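Local coordinates for protein carboxylesterase (Ferroplasma acidiphilum, PDB 3WJ2) that probably hydrolyses carboxylic ester bonds, as a carboxylesterase of the alpha/beta hydrolase fold adapted to low pH, at residues A21-K26 and T206-R211; F89-T94 and S112-L117; T174-V179 and N239-I244; P185-D190 and D255-Y260. All coordinates share one frame; numbering follows the deposited sequence.

Contact 1. Residues A21-K26 and T206-R211; sequences AGDMTK and TGKMIR
A salt bridge joins Asp23 to Lys208, with Lys208 NZ 2.7 Å from Asp23 OD2. The ammonium group reaches that oxygen from above the carboxylate plane, 41° out of it, and the lysine chain, bent at chi3 (82°), crosses the aspartate at about a right angle. Hydrogen bonding within 21-26 occupies the other oxygen: Asp23 OD1 accepts from Thr25 N at 3.0 Å, closing an Asx turn, and apparently from Thr25 OG1, though the modelled 2.5 Å between OG1 and Asp23 OD1 is doubtfully short. The carboxylate thus divides its work, one oxygen folding its own loop and the other meeting the helix. Van der Waals contact comes from Thr25, whose CG2 lies 3.8 Å from Lys208 O and also against Met209 SD, so closely in the model that the exact spacing is doubtful. Met209, bent at chi2 and chi3, runs past the threonine in the opposite direction. At the helix start Thr206 is the N-cap, its OG1 accepting from Met209 N at 3.1 Å. The contact lies at the surface and sets the loop between helices 12-20 and 29-43 against the first turn of helix 207-217; Met24 packs on Leu32 and Phe35 of helix 29-43, while Ile210 touches Phe196 of helix 194-198.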
loop_
_atom_site.group_PDB
_atom_site.type_symbol
_atom_site.label_atom_id
_atom_site.label_comp_id
_atom_site.label_asym_id
_atom_site.label_seq_id
_atom_site.Cartn_x
_atom_site.Cartn_y
_atom_site.Cartn_z
ATOM N N ALA B 21 -18.502 -4.825 -22.960
ATOM C CA ALA B 21 -18.295 -4.041 -24.162
ATOM C C ALA B 21 -17.012 -4.392 -24.879
ATOM O O ALA B 21 -16.844 -3.985 -26.006
ATOM C CB ALA B 21 -18.374 -2.457 -23.833
ATOM N N GLY B 22 -16.098 -5.101 -24.188
ATOM C CA GLY B 22 -14.849 -5.603 -24.742
ATOM C C GLY B 22 -13.867 -4.441 -24.879
ATOM O O GLY B 22 -14.114 -3.369 -24.348
ATOM N N ASP B 23 -12.827 -4.696 -25.661
ATOM C CA ASP B 23 -11.716 -3.767 -25.915
ATOM C C ASP B 23 -12.094 -2.740 -26.967
ATOM O O ASP B 23 -12.190 -3.045 -28.139
ATOM C CB ASP B 23 -10.553 -4.616 -26.401
ATOM C CG ASP B 23 -9.275 -3.821 -26.684
ATOM O OD1 ASP B 23 -9.288 -2.581 -26.674
ATOM O OD2 ASP B 23 -8.255 -4.493 -26.975
ATOM N N MET B 24 -12.365 -1.519 -26.544
ATOM C CA MET B 24 -12.762 -0.495 -27.517
ATOM C C MET B 24 -11.622 0.391 -28.058
ATOM O O MET B 24 -11.862 1.399 -28.725
ATOM C CB MET B 24 -13.908 0.286 -26.937
ATOM C CG MET B 24 -15.156 -0.579 -27.057
ATOM S SD MET B 24 -16.625 0.239 -26.547
ATOM C CE MET B 24 -16.183 0.688 -24.822
ATOM N N THR B 25 -10.388 -0.072 -27.871
ATOM C CA THR B 25 -9.233 0.711 -28.306
ATOM C C THR B 25 -8.961 0.666 -29.790
ATOM O O THR B 25 -8.194 1.468 -30.285
ATOM C CB THR B 25 -7.928 0.375 -27.515
ATOM O OG1 THR B 25 -7.623 -1.009 -27.677
ATOM C CG2 THR B 25 -8.088 0.658 -26.072
ATOM N N LYS B 26 -9.590 -0.243 -30.530
ATOM C CA LYS B 26 -9.472 -0.180 -31.982
ATOM C C LYS B 26 -10.714 0.434 -32.647
ATOM O O LYS B 26 -10.822 0.417 -33.893
ATOM C CB LYS B 26 -9.147 -1.576 -32.553
ATOM C CG LYS B 26 -7.702 -2.045 -32.284
ATOM C CD LYS B 26 -6.656 -1.214 -33.075
ATOM C CE LYS B 26 -5.264 -1.855 -32.968
ATOM N NZ LYS B 26 -4.942 -2.221 -31.545
ATOM N N THR B 206 -9.360 1.155 -17.995
ATOM C CA THR B 206 -8.257 0.290 -18.122
ATOM C C THR B 206 -6.978 1.029 -18.512
ATOM O O THR B 206 -7.058 2.150 -19.014
ATOM C CB THR B 206 -8.476 -0.783 -19.216
ATOM O OG1 THR B 206 -8.696 -0.142 -20.480
ATOM C CG2 THR B 206 -9.735 -1.565 -18.974
ATOM N N GLY B 207 -5.843 0.348 -18.373
ATOM C CA GLY B 207 -4.539 0.856 -18.860
ATOM C C GLY B 207 -4.504 1.178 -20.345
ATOM O O GLY B 207 -4.040 2.262 -20.788
ATOM N N LYS B 208 -5.055 0.273 -21.131
ATOM C CA LYS B 208 -5.138 0.432 -22.584
ATOM C C LYS B 208 -5.991 1.627 -22.940
ATOM O O LYS B 208 -5.606 2.383 -23.813
ATOM C CB LYS B 208 -5.706 -0.788 -23.262
ATOM C CG LYS B 208 -4.665 -1.916 -23.283
ATOM C CD LYS B 208 -5.359 -3.178 -23.776
ATOM C CE LYS B 208 -5.392 -3.124 -25.289
ATOM N NZ LYS B 208 -5.803 -4.439 -25.822
ATOM N N MET B 209 -7.101 1.802 -22.231
ATOM C CA MET B 209 -7.921 3.015 -22.554
ATOM C C MET B 209 -7.239 4.313 -22.128
ATOM O O MET B 209 -7.382 5.353 -22.825
ATOM C CB MET B 209 -9.312 2.905 -21.918
ATOM C CG MET B 209 -10.131 1.942 -22.754
ATOM S SD MET B 209 -10.217 2.411 -24.580
ATOM C CE MET B 209 -11.037 4.028 -24.424
ATOM N N ILE B 210 -6.550 4.310 -20.960
ATOM C CA ILE B 210 -5.848 5.517 -20.540
ATOM C C ILE B 210 -4.879 5.905 -21.659
ATOM O O ILE B 210 -4.762 7.087 -21.997
ATOM C CB ILE B 210 -5.114 5.297 -19.203
ATOM C CG1 ILE B 210 -6.133 5.214 -18.094
ATOM C CG2 ILE B 210 -4.138 6.476 -18.899
ATOM C CD1 ILE B 210 -5.531 4.672 -16.669
ATOM N N ARG B 211 -4.182 4.914 -22.200
ATOM C CA ARG B 211 -3.250 5.220 -23.333
ATOM C C ARG B 211 -3.936 5.740 -24.568
ATOM O O ARG B 211 -3.438 6.688 -25.213
ATOM C CB ARG B 211 -2.294 4.039 -23.652
ATOM C CG ARG B 211 -1.370 3.859 -22.376
ATOM C CD ARG B 211 -0.144 2.889 -22.591
ATOM N NE ARG B 211 0.359 2.248 -21.353
ATOM C CZ ARG B 211 -0.042 1.040 -20.926
ATOM N NH1 ARG B 211 -0.949 0.358 -21.628
ATOM N NH2 ARG B 211 0.451 0.488 -19.809
#

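Contact 2. Residues F89-T94 and S112-L117; sequences FGNIET and SIEYRL
Ile92 and Glu114 form the tight part of this contact. Glu114 OE2 accepts the backbone N-H of Ile92 through its anti lone pair at 2.9 Å, in a nearly straight bond (169°). The same oxygen lies 3.4 Å from Asn91 CB and close to Ile92 CB, and the extended glutamate crosses the isoleucine side chain at about a right angle, its CG 3.7 Å from Ile92 CG1. With CG1 anti to its own carbonyl carbon (chi1 -81°), Ile92 brings CD1 to within 3.6 Å of Ser112 O. With alanine at Glu114, Ile92 N would probably lose its acceptor and the flank of the isoleucine its cover.

The looser part is bridged by water. One molecule donates to both Ile92 O and Ser112 OG; a second accepts from Glu93 N and donates to Glu114 OE2 at 2.7 Å, giving that oxygen a second partner. Towards the other end only Leu117 reaches over, CD1 to Gly90 O (3.7 Å) and CD2 to Phe89 O. The turn itself is held from within by Asn91 OD1, which accepts from Thr94 N in an Asx motif, and by Thr94 OG1, which accepts from Asn91 N.

Both segments belong to a beta-alpha-beta unit of the alpha/beta hydrolase sheet, strand 78-82, helix 96-106 and the neighbouring parallel strand 109-113. The loop 89-94 continues from a His-Gly-Gly-Gly run beginning at His83, a sequence that in hormone-sensitive-lipase relatives contributes to the oxyanion hole.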
loop_
_atom_site.group_PDB
_atom_site.type_symbol
_atom_site.label_atom_id
_atom_site.label_comp_id
_atom_site.label_asym_id
_atom_site.label_seq_id
_atom_site.Cartn_x
_atom_site.Cartn_y
_atom_site.Cartn_z
ATOM N N PHE B 89 -14.960 12.200 -25.030
ATOM C CA PHE B 89 -16.425 12.112 -24.967
ATOM C C PHE B 89 -17.006 12.921 -23.843
ATOM O O PHE B 89 -16.323 13.656 -23.101
ATOM C CB PHE B 89 -16.891 10.599 -25.009
ATOM C CG PHE B 89 -16.586 9.832 -23.754
ATOM C CD1 PHE B 89 -17.580 9.614 -22.795
ATOM C CD2 PHE B 89 -15.350 9.286 -23.548
ATOM C CE1 PHE B 89 -17.345 8.862 -21.597
ATOM C CE2 PHE B 89 -15.062 8.579 -22.391
ATOM C CZ PHE B 89 -16.017 8.380 -21.391
ATOM N N GLY B 90 -18.300 12.771 -23.607
ATOM C CA GLY B 90 -19.090 13.526 -22.653
ATOM C C GLY B 90 -19.543 14.873 -23.252
ATOM O O GLY B 90 -18.900 15.392 -24.152
ATOM N N ASN B 91 -20.614 15.422 -22.689
ATOM C CA ASN B 91 -21.164 16.715 -23.113
ATOM C C ASN B 91 -22.181 17.179 -22.080
ATOM O O ASN B 91 -22.389 16.585 -21.008
ATOM C CB ASN B 91 -21.745 16.615 -24.565
ATOM C CG ASN B 91 -22.860 15.619 -24.662
ATOM O OD1 ASN B 91 -23.748 15.544 -23.813
ATOM N ND2 ASN B 91 -22.798 14.813 -25.717
ATOM N N ILE B 92 -22.741 18.365 -22.323
ATOM C CA ILE B 92 -23.647 18.918 -21.408
ATOM C C ILE B 92 -24.835 17.972 -21.125
ATOM O O ILE B 92 -25.268 17.846 -20.007
ATOM C CB ILE B 92 -24.123 20.303 -21.932
ATOM C CG1 ILE B 92 -23.076 21.349 -21.602
ATOM C CG2 ILE B 92 -25.380 20.695 -21.209
ATOM C CD1 ILE B 92 -23.222 22.686 -22.358
ATOM N N GLU B 93 -25.361 17.351 -22.171
ATOM C CA GLU B 93 -26.497 16.489 -21.963
ATOM C C GLU B 93 -26.135 15.269 -21.168
ATOM O O GLU B 93 -26.938 14.950 -20.264
ATOM C CB GLU B 93 -27.175 16.037 -23.292
ATOM C CG GLU B 93 -27.698 17.253 -24.145
ATOM C CD GLU B 93 -28.664 18.208 -23.437
ATOM O OE1 GLU B 93 -29.316 17.871 -22.433
ATOM O OE2 GLU B 93 -28.699 19.386 -23.877
ATOM N N THR B 94 -24.937 14.676 -21.388
ATOM C CA THR B 94 -24.689 13.444 -20.633
ATOM C C THR B 94 -24.399 13.775 -19.136
ATOM O O THR B 94 -24.547 12.915 -18.250
ATOM C CB THR B 94 -23.602 12.592 -21.180
ATOM O OG1 THR B 94 -22.320 13.284 -21.087
ATOM C CG2 THR B 94 -23.775 12.285 -22.657
ATOM N N SER B 112 -21.842 24.487 -16.613
ATOM C CA SER B 112 -21.198 23.341 -17.247
ATOM C C SER B 112 -20.767 23.734 -18.639
ATOM O O SER B 112 -21.578 24.183 -19.497
ATOM C CB SER B 112 -22.206 22.176 -17.218
ATOM O OG SER B 112 -21.662 21.081 -17.970
ATOM N N ILE B 113 -19.451 23.659 -18.899
ATOM C CA ILE B 113 -18.896 24.164 -20.164
ATOM C C ILE B 113 -18.455 23.080 -21.107
ATOM O O ILE B 113 -17.775 22.106 -20.722
ATOM C CB ILE B 113 -17.697 25.103 -19.870
ATOM C CG1 ILE B 113 -18.206 26.334 -19.108
ATOM C CG2 ILE B 113 -16.990 25.551 -21.151
ATOM C CD1 ILE B 113 -17.106 26.976 -18.265
ATOM N N GLU B 114 -18.926 23.182 -22.346
ATOM C CA GLU B 114 -18.530 22.234 -23.394
ATOM C C GLU B 114 -17.268 22.624 -24.115
ATOM O O GLU B 114 -17.327 23.219 -25.239
ATOM C CB GLU B 114 -19.634 22.008 -24.476
ATOM C CG GLU B 114 -20.445 20.877 -24.147
ATOM C CD GLU B 114 -21.556 20.646 -25.177
ATOM O OE1 GLU B 114 -21.607 21.253 -26.298
ATOM O OE2 GLU B 114 -22.433 19.910 -24.746
ATOM N N TYR B 115 -16.112 22.187 -23.595
ATOM C CA TYR B 115 -14.850 22.397 -24.332
ATOM C C TYR B 115 -14.695 21.465 -25.493
ATOM O O TYR B 115 -15.474 20.499 -25.627
ATOM C CB TYR B 115 -13.674 22.183 -23.323
ATOM C CG TYR B 115 -13.686 20.788 -22.651
ATOM C CD1 TYR B 115 -13.037 19.683 -23.285
ATOM C CD2 TYR B 115 -14.382 20.591 -21.419
ATOM C CE1 TYR B 115 -13.071 18.448 -22.627
ATOM C CE2 TYR B 115 -14.328 19.350 -20.760
ATOM C CZ TYR B 115 -13.692 18.325 -21.406
ATOM O OH TYR B 115 -13.644 17.039 -20.891
ATOM N N ARG B 116 -13.761 21.779 -26.370
ATOM C CA ARG B 116 -13.586 21.021 -27.661
ATOM C C ARG B 116 -12.887 19.686 -27.348
ATOM O O ARG B 116 -11.976 19.587 -26.469
ATOM C CB ARG B 116 -12.819 21.856 -28.654
ATOM C CG ARG B 116 -13.730 23.054 -29.111
ATOM C CD ARG B 116 -12.917 24.038 -29.993
ATOM N NE ARG B 116 -11.808 24.598 -29.213
ATOM C CZ ARG B 116 -10.789 25.311 -29.689
ATOM N NH1 ARG B 116 -10.791 25.493 -31.043
ATOM N NH2 ARG B 116 -9.816 25.773 -28.908
ATOM N N LEU B 117 -13.281 18.652 -28.093
ATOM C CA LEU B 117 -12.868 17.304 -27.802
ATOM C C LEU B 117 -11.900 16.770 -28.854
ATOM O O LEU B 117 -11.894 17.136 -30.019
ATOM C CB LEU B 117 -14.115 16.350 -27.737
ATOM C CG LEU B 117 -15.088 16.827 -26.692
ATOM C CD1 LEU B 117 -16.455 15.992 -26.921
ATOM C CD2 LEU B 117 -14.511 16.590 -25.306
HETATM O O HOH W 1 -24.129 19.405 -17.973
HETATM O O HOH W 2 -24.747 18.540 -25.100
#

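Contact 3. Residues T174-V179 and N239-I244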
loop_
_atom_site.group_PDB
_atom_site.type_symbol
_atom_site.label_atom_id
_atom_site.label_comp_id
_atom_site.label_asym_id
_atom_site.label_seq_id
_atom_site.Cartn_x
_atom_site.Cartn_y
_atom_site.Cartn_z
ATOM N N THR B 174 -2.628 36.359 -13.376
ATOM C CA THR B 174 -3.879 36.858 -13.716
ATOM C C THR B 174 -4.831 36.528 -12.587
ATOM O O THR B 174 -4.431 35.956 -11.538
ATOM C CB THR B 174 -4.457 36.112 -14.962
ATOM O OG1 THR B 174 -4.633 34.708 -14.608
ATOM C CG2 THR B 174 -3.550 36.190 -16.156
ATOM N N GLU B 175 -6.054 36.979 -12.765
ATOM C CA GLU B 175 -7.161 36.619 -11.860
ATOM C C GLU B 175 -7.148 35.086 -11.672
ATOM O O GLU B 175 -6.933 34.329 -12.623
ATOM C CB GLU B 175 -8.486 37.074 -12.421
ATOM C CG GLU B 175 -9.576 36.938 -11.340
ATOM C CD GLU B 175 -10.964 37.433 -11.711
ATOM O OE1 GLU B 175 -11.155 38.148 -12.732
ATOM O OE2 GLU B 175 -11.886 37.107 -10.935
ATOM N N MET B 176 -7.312 34.638 -10.440
ATOM C CA MET B 176 -7.210 33.209 -10.229
ATOM C C MET B 176 -8.644 32.780 -9.749
ATOM O O MET B 176 -9.369 33.516 -9.066
ATOM C CB MET B 176 -6.045 32.955 -9.153
ATOM C CG MET B 176 -4.383 32.934 -9.756
ATOM S SD MET B 176 -4.025 31.584 -8.597
ATOM C CE MET B 176 -4.931 30.478 -9.683
ATOM N N PRO B 177 -9.074 31.539 -10.102
ATOM C CA PRO B 177 -10.313 31.033 -9.477
ATOM C C PRO B 177 -10.279 30.971 -7.952
ATOM O O PRO B 177 -9.171 30.869 -7.365
ATOM C CB PRO B 177 -10.399 29.603 -10.027
ATOM C CG PRO B 177 -9.581 29.623 -11.303
ATOM C CD PRO B 177 -8.417 30.516 -10.949
ATOM N N ALA B 178 -11.470 31.017 -7.308
ATOM C CA ALA B 178 -11.565 31.055 -5.873
ATOM C C ALA B 178 -11.224 29.695 -5.224
ATOM O O ALA B 178 -10.818 29.664 -4.092
ATOM C CB ALA B 178 -12.978 31.485 -5.474
ATOM N N VAL B 179 -11.468 28.615 -5.991
ATOM C CA VAL B 179 -11.268 27.255 -5.483
ATOM C C VAL B 179 -11.130 26.367 -6.718
ATOM O O VAL B 179 -11.630 26.782 -7.773
ATOM C CB VAL B 179 -12.392 26.846 -4.559
ATOM C CG1 VAL B 179 -13.815 26.824 -5.288
ATOM C CG2 VAL B 179 -12.027 25.401 -3.987
ATOM N N ASN B 239 0.959 29.525 -4.554
ATOM C CA ASN B 239 0.071 30.551 -4.918
ATOM C C ASN B 239 -1.028 30.059 -5.863
ATOM O O ASN B 239 -1.683 30.854 -6.535
ATOM C CB ASN B 239 0.826 31.716 -5.553
ATOM C CG ASN B 239 1.831 32.313 -4.541
ATOM O OD1 ASN B 239 1.444 32.535 -3.388
ATOM N ND2 ASN B 239 3.094 32.489 -4.933
ATOM N N LEU B 240 -1.295 28.769 -5.760
ATOM C CA LEU B 240 -2.524 28.207 -6.429
ATOM C C LEU B 240 -3.773 28.367 -5.548
ATOM O O LEU B 240 -3.673 28.519 -4.306
ATOM C CB LEU B 240 -2.279 26.731 -6.697
ATOM C CG LEU B 240 -1.259 26.487 -7.790
ATOM C CD1 LEU B 240 -0.893 25.063 -8.022
ATOM C CD2 LEU B 240 -1.699 27.156 -9.180
ATOM N N PRO B 241 -4.963 28.327 -6.153
ATOM C CA PRO B 241 -6.194 28.394 -5.380
ATOM C C PRO B 241 -6.407 27.218 -4.415
ATOM O O PRO B 241 -5.929 26.124 -4.674
ATOM C CB PRO B 241 -7.290 28.287 -6.462
ATOM C CG PRO B 241 -6.607 28.675 -7.803
ATOM C CD PRO B 241 -5.190 28.069 -7.591
ATOM N N PRO B 242 -7.117 27.469 -3.303
ATOM C CA PRO B 242 -7.449 26.397 -2.333
ATOM C C PRO B 242 -8.057 25.219 -3.161
ATOM O O PRO B 242 -8.786 25.495 -4.147
ATOM C CB PRO B 242 -8.487 27.052 -1.442
ATOM C CG PRO B 242 -8.107 28.577 -1.554
ATOM C CD PRO B 242 -7.685 28.786 -2.942
ATOM N N ALA B 243 -7.740 24.003 -2.739
ATOM C CA ALA B 243 -8.138 22.836 -3.516
ATOM C C ALA B 243 -8.984 21.891 -2.638
ATOM O O ALA B 243 -8.782 21.761 -1.384
ATOM C CB ALA B 243 -6.944 22.061 -4.008
ATOM N N ILE B 244 -9.930 21.223 -3.339
ATOM C CA ILE B 244 -10.568 19.997 -2.788
ATOM C C ILE B 244 -10.223 18.900 -3.797
ATOM O O ILE B 244 -10.522 19.030 -5.006
ATOM C CB ILE B 244 -12.054 20.140 -2.689
ATOM C CG1 ILE B 244 -12.442 21.347 -1.817
ATOM C CG2 ILE B 244 -12.710 18.820 -2.186
ATOM C CD1 ILE B 244 -14.026 21.695 -1.893
#
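Met176 lies across the ring of Pro241 at about a right angle. Its chain, bent at chi2 and chi3, puts SD 3.8 Å from Pro241 CD and 3.2 Å from Asn239 O, while CE is modelled near CG and CD of the ring, too close to be trusted. A serine in place of Met176 would probably take away the sulfur beside Pro241 CD and open a gap beside Asn239 O.

Pro177 meets the same ring obliquely, but its carbonyl comes closer than its own ring does: Pro177 O is 3.3 Å from Pro241 CB. These segments lead into adjacent parallel strands of the alpha/beta hydrolase sheet, 180-183 and 243-248. Pro241 and Pro242 sit where the chain enters strand 243-248, and Pro242 already takes part in the pairing, through its backbone, with Gln180. Having no N-H, the two prolines offer carbon edges to the facing carbonyls.

The next step along the pair repeats that pattern, with Ala178 O 3.5 Å from Pro242 CD. Val179 then faces the carbonyl of Pro242 with its branch: CG2, anti to the backbone N (chi1 of CG1 62°), lies 3.2 Å from Pro242 O, and the CA-H of Val179 points to that oxygen as well (CA to O 3.3 Å). Tyr307, near the C terminus, packs on both Val179 and Pro242, and Pro241 touches Cys166 of helix 157-172.

Contact 4. Residues P185-D190 and D255-Y260; sequences PSLAPD and DPEETY
The irregular chain 185-190 passes along the first turns of helix 254-266, with the CA atoms of Pro185 and Glu257 6.9 Å apart and those of Ala188 and Pro256 6.6 Å apart. At the buried end the extended side chain of Glu257 runs obliquely past the ring of Pro185 and brings OE2 to 2.6 Å from Pro185 O. With two oxygens so near, an acid proton is probably shared with the carbonyl. Pro185 CD also lies 3.9 Å from Glu257 OE2.

Leu187 is the central apolar contact. Its CD1 meets Tyr260 CB at 3.5 Å and lies near Tyr260 CG, the two side chains crossing at about a right angle; Tyr260 is turned there with CG anti to its backbone N (chi1 -163°), and its ring also meets that of Phe237. The arrangement belongs to the alpha/beta hydrolase fold: the loop leaves strand 180-183, the helix follows the adjacent parallel strand 243-248, and Met245 of that strand touches Pro185, Glu257 and Tyr260.

Further along, Ala188 CB packs on Pro256 CB at 4.0 Å. Asp190 crosses the same ring at about a right angle and brings OD2 to 3.2 Å from Pro256 CG, although OD2 is hydrogen-bonded to Ser193 OG and OD1 to Phe192 N of the same chain. Phe192 of a second subunit packs on Ala188, Asp190 and Pro256, and the carbonyl oxygen of that second-subunit residue accepts from Thr259 OG1.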
loop_
_atom_site.group_PDB
_atom_site.type_symbol
_atom_site.label_atom_id
_atom_site.label_comp_id
_atom_site.label_asym_id
_atom_site.label_seq_id
_atom_site.Cartn_x
_atom_site.Cartn_y
_atom_site.Cartn_z
ATOM N N PRO B 185 -8.707 13.850 -11.055
ATOM C CA PRO B 185 -8.178 14.287 -12.345
ATOM C C PRO B 185 -7.085 13.306 -12.915
ATOM O O PRO B 185 -6.411 12.603 -12.117
ATOM C CB PRO B 185 -7.379 15.560 -11.972
ATOM C CG PRO B 185 -7.157 15.473 -10.446
ATOM C CD PRO B 185 -8.410 14.698 -9.903
ATOM N N SER B 186 -6.907 13.313 -14.225
ATOM C CA SER B 186 -5.694 12.749 -14.852
ATOM C C SER B 186 -4.633 13.878 -14.600
ATOM O O SER B 186 -4.953 15.094 -14.642
ATOM C CB SER B 186 -5.903 12.332 -16.303
ATOM O OG SER B 186 -6.532 13.463 -16.962
ATOM N N LEU B 187 -3.442 13.578 -14.157
ATOM C CA LEU B 187 -2.522 14.664 -13.916
ATOM C C LEU B 187 -1.091 14.432 -14.467
ATOM O O LEU B 187 -0.219 15.343 -14.412
ATOM C CB LEU B 187 -2.331 14.850 -12.429
ATOM C CG LEU B 187 -3.579 15.420 -11.668
ATOM C CD1 LEU B 187 -3.352 15.145 -10.126
ATOM C CD2 LEU B 187 -3.821 16.852 -11.980
ATOM N N ALA B 188 -0.756 13.176 -14.657
ATOM C CA ALA B 188 0.668 12.792 -14.875
ATOM C C ALA B 188 0.762 11.805 -16.036
ATOM O O ALA B 188 -0.198 11.049 -16.401
ATOM C CB ALA B 188 1.251 12.134 -13.563
ATOM N N PRO B 189 2.021 11.705 -16.573
ATOM C CA PRO B 189 2.232 10.733 -17.614
ATOM C C PRO B 189 2.424 9.364 -16.994
ATOM O O PRO B 189 3.573 8.842 -17.050
ATOM C CB PRO B 189 3.559 11.175 -18.241
ATOM C CG PRO B 189 4.339 11.812 -17.063
ATOM C CD PRO B 189 3.232 12.519 -16.282
ATOM N N ASP B 190 1.360 8.651 -16.659
ATOM C CA ASP B 190 1.575 7.407 -15.751
ATOM C C ASP B 190 1.195 6.074 -16.344
ATOM O O ASP B 190 0.003 5.770 -16.541
ATOM C CB ASP B 190 0.840 7.691 -14.438
ATOM C CG ASP B 190 0.986 6.565 -13.409
ATOM O OD1 ASP B 190 1.929 5.810 -13.608
ATOM O OD2 ASP B 190 0.160 6.556 -12.454
ATOM N N ASP B 255 -2.917 7.208 -7.401
ATOM C CA ASP B 255 -1.636 7.606 -6.685
ATOM C C ASP B 255 -1.098 9.019 -7.110
ATOM O O ASP B 255 -0.786 9.833 -6.223
ATOM C CB ASP B 255 -0.546 6.567 -6.834
ATOM C CG ASP B 255 -0.818 5.280 -5.951
ATOM O OD1 ASP B 255 -1.685 5.319 -5.073
ATOM O OD2 ASP B 255 -0.109 4.282 -6.182
ATOM N N PRO B 256 -1.079 9.325 -8.427
ATOM C CA PRO B 256 -0.652 10.702 -8.760
ATOM C C PRO B 256 -1.529 11.799 -8.162
ATOM O O PRO B 256 -1.031 12.895 -7.832
ATOM C CB PRO B 256 -0.677 10.716 -10.327
ATOM C CG PRO B 256 -0.507 9.221 -10.740
ATOM C CD PRO B 256 -1.355 8.529 -9.638
ATOM N N GLU B 257 -2.841 11.522 -7.995
ATOM C CA GLU B 257 -3.667 12.526 -7.379
ATOM C C GLU B 257 -3.337 12.800 -5.956
ATOM O O GLU B 257 -3.497 13.887 -5.440
ATOM C CB GLU B 257 -5.182 12.057 -7.489
ATOM C CG GLU B 257 -5.633 11.981 -8.960
ATOM C CD GLU B 257 -6.876 11.124 -9.103
ATOM O OE1 GLU B 257 -7.296 10.581 -8.068
ATOM O OE2 GLU B 257 -7.351 10.994 -10.298
ATOM N N GLU B 258 -3.014 11.720 -5.211
ATOM C CA GLU B 258 -2.749 11.823 -3.775
ATOM C C GLU B 258 -1.371 12.510 -3.664
ATOM O O GLU B 258 -1.252 13.390 -2.775
ATOM C CB GLU B 258 -2.759 10.431 -3.131
ATOM C CG GLU B 258 -4.254 9.892 -3.246
ATOM C CD GLU B 258 -4.518 8.669 -2.408
ATOM O OE1 GLU B 258 -3.557 8.010 -1.831
ATOM O OE2 GLU B 258 -5.701 8.290 -2.320
ATOM N N THR B 259 -0.511 12.288 -4.642
ATOM C CA THR B 259 0.792 13.075 -4.633
ATOM C C THR B 259 0.524 14.541 -4.881
ATOM O O THR B 259 1.037 15.421 -4.167
ATOM C CB THR B 259 1.705 12.572 -5.719
ATOM O OG1 THR B 259 2.086 11.200 -5.401
ATOM C CG2 THR B 259 2.929 13.475 -5.988
ATOM N N TYR B 260 -0.422 14.857 -5.791
ATOM C CA TYR B 260 -0.708 16.246 -6.057
ATOM C C TYR B 260 -1.195 17.006 -4.846
ATOM O O TYR B 260 -0.792 18.168 -4.616
ATOM C CB TYR B 260 -1.710 16.345 -7.242
ATOM C CG TYR B 260 -1.798 17.719 -7.908
ATOM C CD1 TYR B 260 -0.760 18.084 -8.752
ATOM C CD2 TYR B 260 -2.845 18.594 -7.726
ATOM C CE1 TYR B 260 -0.801 19.313 -9.489
ATOM C CE2 TYR B 260 -2.873 19.837 -8.416
ATOM C CZ TYR B 260 -1.798 20.176 -9.253
ATOM O OH TYR B 260 -1.848 21.349 -9.976
#

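Overall arrangement
From the N terminus, contact 1 opens first at 21-26 and closes at 206-211, enclosing 179 residues and bringing the loop between helices 12-20 and 29-43 to helix 207-217. Contact 2 is nested within that loop, a short closure between the loop that follows strand 78-82 and the end of strand 109-113. Contacts 3 and 4 both open inside it, at 174-179 and 185-190, but close beyond it, at 239-244 and 255-260, so each crosses contact 1, and they also cross one another. Contact 3 lies at the entry to strands 180-183 and 243-248, while contact 4 lies past their other ends. The centres of contacts 1 and 3 are about 34 Å apart, on opposite sides of the chain's centre.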